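Local coordinates for zinc chaperone AztD (Citrobacter koseri, PDB 6CMK), which acts as a periplasmic zinc chaperone, handing one zinc ion directly to the solute-binding protein AztC of the AztABCD transport system, at residues T61-N69 with A81-I92. Sequence-based numbering, arbitrary orientation.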
ATOM      1  N   THR B  61       5.640 -21.365 -19.582  1.00 26.39           N
ATOM      2  CA  THR B  61       6.297 -22.455 -18.880  1.00 30.79           C
ATOM      3  C   THR B  61       7.779 -22.121 -18.823  1.00 34.78           C
ATOM      4  O   THR B  61       8.391 -21.830 -19.853  1.00 29.22           O
ATOM      5  CB  THR B  61       6.072 -23.793 -19.587  1.00 32.28           C
ATOM      6  OG1 THR B  61       4.670 -24.064 -19.661  1.00 31.89           O
ATOM      7  CG2 THR B  61       6.754 -24.924 -18.841  1.00 34.82           C
ATOM      8  N   PHE B  62       8.344 -22.136 -17.624  1.00 27.56           N
ATOM      9  CA  PHE B  62       9.758 -21.861 -17.429  1.00 21.63           C
ATOM     10  C   PHE B  62      10.454 -23.130 -16.978  1.00 26.07           C
ATOM     11  O   PHE B  62      10.014 -23.784 -16.024  1.00 27.53           O
ATOM     12  CB  PHE B  62       9.976 -20.760 -16.398  1.00 23.60           C
ATOM     13  CG  PHE B  62       9.417 -19.445 -16.808  1.00 21.21           C
ATOM     14  CD1 PHE B  62       9.766 -18.881 -18.021  1.00 33.46           C
ATOM     15  CD2 PHE B  62       8.529 -18.778 -15.992  1.00 28.59           C
ATOM     16  CE1 PHE B  62       9.247 -17.666 -18.411  1.00 31.78           C
ATOM     17  CE2 PHE B  62       8.010 -17.565 -16.373  1.00 24.11           C
ATOM     18  CZ  PHE B  62       8.364 -17.008 -17.587  1.00 29.62           C
ATOM     19  N   ASN B  63      11.539 -23.464 -17.654  1.00 25.75           N
ATOM     20  CA  ASN B  63      12.375 -24.577 -17.240  1.00 31.01           C
ATOM     21  C   ASN B  63      13.508 -24.044 -16.376  1.00 32.19           C
ATOM     22  O   ASN B  63      14.226 -23.119 -16.774  1.00 35.52           O
ATOM     23  CB  ASN B  63      12.910 -25.333 -18.456  1.00 34.52           C
ATOM     24  CG  ASN B  63      11.796 -25.873 -19.327  1.00 40.73           C
ATOM     25  OD1 ASN B  63      11.056 -26.767 -18.918  1.00 32.10           O
ATOM     26  ND2 ASN B  63      11.658 -25.320 -20.526  1.00 46.50           N
ATOM     27  N   VAL B  64      13.645 -24.615 -15.184  1.00 28.16           N
ATOM     28  CA  VAL B  64      14.715 -24.240 -14.272  1.00 30.35           C
ATOM     29  C   VAL B  64      15.545 -25.496 -14.035  1.00 30.76           C
ATOM     30  O   VAL B  64      15.452 -26.459 -14.804  1.00 28.36           O
ATOM     31  CB  VAL B  64      14.158 -23.619 -12.974  1.00 25.70           C
ATOM     32  CG1 VAL B  64      13.482 -22.285 -13.278  1.00 30.02           C
ATOM     33  CG2 VAL B  64      13.174 -24.550 -12.269  1.00 24.94           C
ATOM     34  N   LYS B  65      16.364 -25.503 -12.987  1.00 28.93           N
ATOM     35  CA  LYS B  65      17.331 -26.582 -12.817  1.00 28.68           C
ATOM     36  C   LYS B  65      16.803 -27.716 -11.944  1.00 30.59           C
ATOM     37  O   LYS B  65      17.102 -28.886 -12.212  1.00 30.34           O
ATOM     38  CB  LYS B  65      18.635 -26.022 -12.232  1.00 26.63           C
ATOM     39  CG  LYS B  65      19.735 -27.067 -12.044  1.00 63.42           C
ATOM     40  CD  LYS B  65      21.010 -26.467 -11.445  1.00 72.71           C
ATOM     41  CE  LYS B  65      21.962 -27.561 -10.963  1.00 65.24           C
ATOM     42  NZ  LYS B  65      23.112 -27.027 -10.176  1.00 61.67           N
ATOM     43  N   GLY B  66      16.032 -27.400 -10.907  1.00 29.50           N
ATOM     44  CA  GLY B  66      15.449 -28.407 -10.051  1.00 25.95           C
ATOM     45  C   GLY B  66      14.033 -28.040  -9.645  1.00 22.26           C
ATOM     46  O   GLY B  66      13.573 -26.925  -9.890  1.00 21.05           O
ATOM     47  N   PRO B  67      13.310 -28.973  -9.021  1.00 20.41           N
ATOM     48  CA  PRO B  67      11.981 -28.634  -8.499  1.00 19.47           C
ATOM     49  C   PRO B  67      12.084 -27.493  -7.504  1.00 18.81           C
ATOM     50  O   PRO B  67      13.018 -27.431  -6.705  1.00 23.81           O
ATOM     51  CB  PRO B  67      11.515 -29.933  -7.829  1.00 32.01           C
ATOM     52  CG  PRO B  67      12.356 -31.001  -8.423  1.00 35.03           C
ATOM     53  CD  PRO B  67      13.668 -30.375  -8.759  1.00 26.06           C
ATOM     54  N   ALA B  68      11.100 -26.591  -7.549  1.00 19.18           N
ATOM     55  CA  ALA B  68      11.192 -25.316  -6.860  1.00 18.61           C
ATOM     56  C   ALA B  68      10.137 -25.164  -5.776  1.00 17.73           C
ATOM     57  O   ALA B  68       9.031 -25.705  -5.873  1.00 21.07           O
ATOM     58  CB  ALA B  68      11.038 -24.143  -7.841  1.00 21.27           C
ATOM     59  N   ASN B  69      10.507 -24.408  -4.743  1.00 16.95           N
ATOM     60  CA  ASN B  69       9.580 -23.740  -3.849  1.00 18.50           C
ATOM     61  C   ASN B  69       9.455 -22.292  -4.317  1.00 20.11           C
ATOM     62  O   ASN B  69      10.395 -21.728  -4.875  1.00 19.47           O
ATOM     63  CB  ASN B  69      10.068 -23.797  -2.393  1.00 26.09           C
ATOM     64  CG  ASN B  69      10.140 -25.222  -1.837  1.00 48.50           C
ATOM     65  OD1 ASN B  69      10.931 -25.498  -0.932  1.00 51.53           O
ATOM     66  ND2 ASN B  69       9.323 -26.127  -2.372  1.00 49.87           N
ATOM     67  N   ALA B  81      12.133 -18.675  -7.294  1.00 17.37           N
ATOM     68  CA  ALA B  81      11.976 -20.122  -7.382  1.00 17.30           C
ATOM     69  C   ALA B  81      13.210 -20.747  -6.737  1.00 16.30           C
ATOM     70  O   ALA B  81      14.286 -20.802  -7.348  1.00 17.58           O
ATOM     71  CB  ALA B  81      11.796 -20.562  -8.832  1.00 20.70           C
ATOM     72  N   ILE B  82      13.051 -21.190  -5.496  1.00 16.63           N
ATOM     73  CA  ILE B  82      14.148 -21.716  -4.698  1.00 17.50           C
ATOM     74  C   ILE B  82      14.259 -23.208  -4.988  1.00 21.34           C
ATOM     75  O   ILE B  82      13.301 -23.964  -4.775  1.00 19.12           O
ATOM     76  CB  ILE B  82      13.920 -21.451  -3.199  1.00 18.23           C
ATOM     77  CG1 ILE B  82      14.029 -19.958  -2.859  1.00 20.29           C
ATOM     78  CG2 ILE B  82      14.960 -22.196  -2.366  1.00 21.46           C
ATOM     79  CD1 ILE B  82      12.844 -19.079  -3.251  1.00 18.65           C
ATOM     80  N   GLN B  83      15.432 -23.636  -5.458  1.00 19.17           N
ATOM     81  CA  GLN B  83      15.679 -25.014  -5.884  1.00 21.97           C
ATOM     82  C   GLN B  83      16.757 -25.622  -4.987  1.00 21.30           C
ATOM     83  O   GLN B  83      17.940 -25.640  -5.327  1.00 21.79           O
ATOM     84  CB  GLN B  83      16.070 -25.025  -7.352  1.00 18.66           C
ATOM     85  CG  GLN B  83      14.988 -24.445  -8.254  1.00 22.89           C
ATOM     86  CD  GLN B  83      15.538 -23.815  -9.513  1.00 23.75           C
ATOM     87  OE1 GLN B  83      16.127 -24.489 -10.346  1.00 22.32           O
ATOM     88  NE2 GLN B  83      15.354 -22.501  -9.650  1.00 19.32           N
ATOM     89  N   GLY B  84      16.327 -26.142  -3.839  1.00 22.58           N
ATOM     90  CA  GLY B  84      17.277 -26.574  -2.825  1.00 19.83           C
ATOM     91  C   GLY B  84      18.247 -27.624  -3.327  1.00 25.43           C
ATOM     92  O   GLY B  84      19.449 -27.547  -3.058  1.00 29.29           O
ATOM     93  N   SER B  85      17.747 -28.607  -4.076  1.00 25.59           N
ATOM     94  CA  SER B  85      18.602 -29.696  -4.533  1.00 28.42           C
ATOM     95  C   SER B  85      19.497 -29.291  -5.694  1.00 27.81           C
ATOM     96  O   SER B  85      20.500 -29.966  -5.948  1.00 33.76           O
ATOM     97  CB  SER B  85      17.756 -30.903  -4.945  1.00 30.14           C
ATOM     98  OG  SER B  85      16.905 -30.599  -6.036  1.00 29.54           O
ATOM     99  N   ALA B  86      19.169 -28.208  -6.395  1.00 25.25           N
ATOM    100  CA  ALA B  86      19.939 -27.774  -7.548  1.00 27.72           C
ATOM    101  C   ALA B  86      20.944 -26.679  -7.220  1.00 28.02           C
ATOM    102  O   ALA B  86      21.747 -26.325  -8.088  1.00 26.26           O
ATOM    103  CB  ALA B  86      18.994 -27.285  -8.650  1.00 26.36           C
ATOM    104  N   GLY B  87      20.914 -26.136  -6.003  1.00 23.97           N
ATOM    105  CA  GLY B  87      21.879 -25.128  -5.599  1.00 23.36           C
ATOM    106  C   GLY B  87      21.668 -23.761  -6.212  1.00 21.12           C
ATOM    107  O   GLY B  87      22.635 -23.013  -6.389  1.00 23.76           O
ATOM    108  N   VAL B  88      20.428 -23.399  -6.531  1.00 19.57           N
ATOM    109  CA  VAL B  88      20.182 -22.163  -7.264  1.00 22.38           C
ATOM    110  C   VAL B  88      18.823 -21.613  -6.876  1.00 23.37           C
ATOM    111  O   VAL B  88      17.909 -22.358  -6.518  1.00 18.38           O
ATOM    112  CB  VAL B  88      20.258 -22.393  -8.790  1.00 24.80           C
ATOM    113  CG1 VAL B  88      19.128 -23.309  -9.246  1.00 32.61           C
ATOM    114  CG2 VAL B  88      20.236 -21.073  -9.544  1.00 36.85           C
ATOM    115  N   VAL B  89      18.696 -20.296  -6.967  1.00 18.21           N
ATOM    116  CA  VAL B  89      17.410 -19.613  -6.886  1.00 17.53           C
ATOM    117  C   VAL B  89      17.249 -18.847  -8.190  1.00 20.21           C
ATOM    118  O   VAL B  89      18.127 -18.058  -8.562  1.00 21.65           O
ATOM    119  CB  VAL B  89      17.327 -18.671  -5.674  1.00 16.20           C
ATOM    120  CG1 VAL B  89      15.935 -18.062  -5.561  1.00 19.39           C
ATOM    121  CG2 VAL B  89      17.706 -19.410  -4.397  1.00 20.03           C
ATOM    122  N   SER B  90      16.158 -19.109  -8.901  1.00 18.03           N
ATOM    123  CA  SER B  90      15.839 -18.417 -10.139  1.00 18.07           C
ATOM    124  C   SER B  90      14.842 -17.314  -9.844  1.00 17.86           C
ATOM    125  O   SER B  90      14.140 -17.342  -8.832  1.00 20.98           O
ATOM    126  CB  SER B  90      15.248 -19.365 -11.184  1.00 22.88           C
ATOM    127  OG  SER B  90      16.157 -20.387 -11.527  1.00 23.21           O
ATOM    128  N   THR B  91      14.780 -16.344 -10.749  1.00 17.64           N
ATOM    129  CA  THR B  91      13.961 -15.160 -10.546  1.00 16.10           C
ATOM    130  C   THR B  91      13.114 -14.907 -11.778  1.00 15.72           C
ATOM    131  O   THR B  91      13.613 -14.937 -12.906  1.00 15.63           O
ATOM    132  CB  THR B  91      14.842 -13.956 -10.238  1.00 25.83           C
ATOM    133  OG1 THR B  91      15.525 -13.543 -11.423  1.00 46.13           O
ATOM    134  CG2 THR B  91      15.860 -14.346  -9.196  1.00 24.38           C
ATOM    135  N   ILE B  92      11.833 -14.641 -11.549  1.00 20.86           N
ATOM    136  CA  ILE B  92      10.843 -14.434 -12.595  1.00 17.51           C
ATOM    137  C   ILE B  92      10.258 -13.038 -12.423  1.00 18.55           C
ATOM    138  O   ILE B  92       9.870 -12.655 -11.312  1.00 17.79           O
ATOM    139  CB  ILE B  92       9.733 -15.501 -12.519  1.00 17.76           C
ATOM    140  CG1 ILE B  92      10.290 -16.885 -12.859  1.00 21.11           C
ATOM    141  CG2 ILE B  92       8.565 -15.158 -13.450  1.00 21.12           C
ATOM    142  CD1 ILE B  92       9.367 -18.035 -12.448  1.00 23.69           C
TER
HETATM  143  O   HOH W   1      15.695 -28.277  -6.609  1.00 30.57           O
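The side-chain amide of buried Gln83 is gripped by four hydrogen bonds, two at each end. Its OE1 accepts from Lys65 N (2.8 Å, bent to 140° at the hydrogen) and from Gly66 N (3.0 Å, 161°), while NE2 donates to Ala81 O and Ser90 OG. Two backbone N-H groups at OE1, and a carbonyl at NE2, decide which way round the amide sits; both NE2 partners lie close to its plane. Val64 lies across this amide, CG2 3.7 Å from Gln83 CD, and its CG1 meets Ser90 OG.

With CG opposite the backbone N (chi1 -179°) and the chain extended beyond it, Lys65 runs past Ala86, its CG and CD against the methyl, until NZ reaches Ala86 O at 2.6 Å. Gly66 N lies 3.7 Å from Ala86 CB, so the backbone passes close to that methyl. One water bridges Pro67 O and Ser85 OG. At the start of the segment, Phe62 CD2 touches Ile92 CD1 at 3.7 Å.

Reciprocal backbone bonds make Asn69 and Ile82 an antiparallel hydrogen-bonded pair. Gly87 and Val88 both face Gln83, a G1 beta bulge in the hairpin joining strands 78-83 and 88-100. Segment 61-69 thus leaves the outermost strand (58-63) of one antiparallel sheet and pairs at Asn69 with the next, the blade-to-blade connection of a beta propeller.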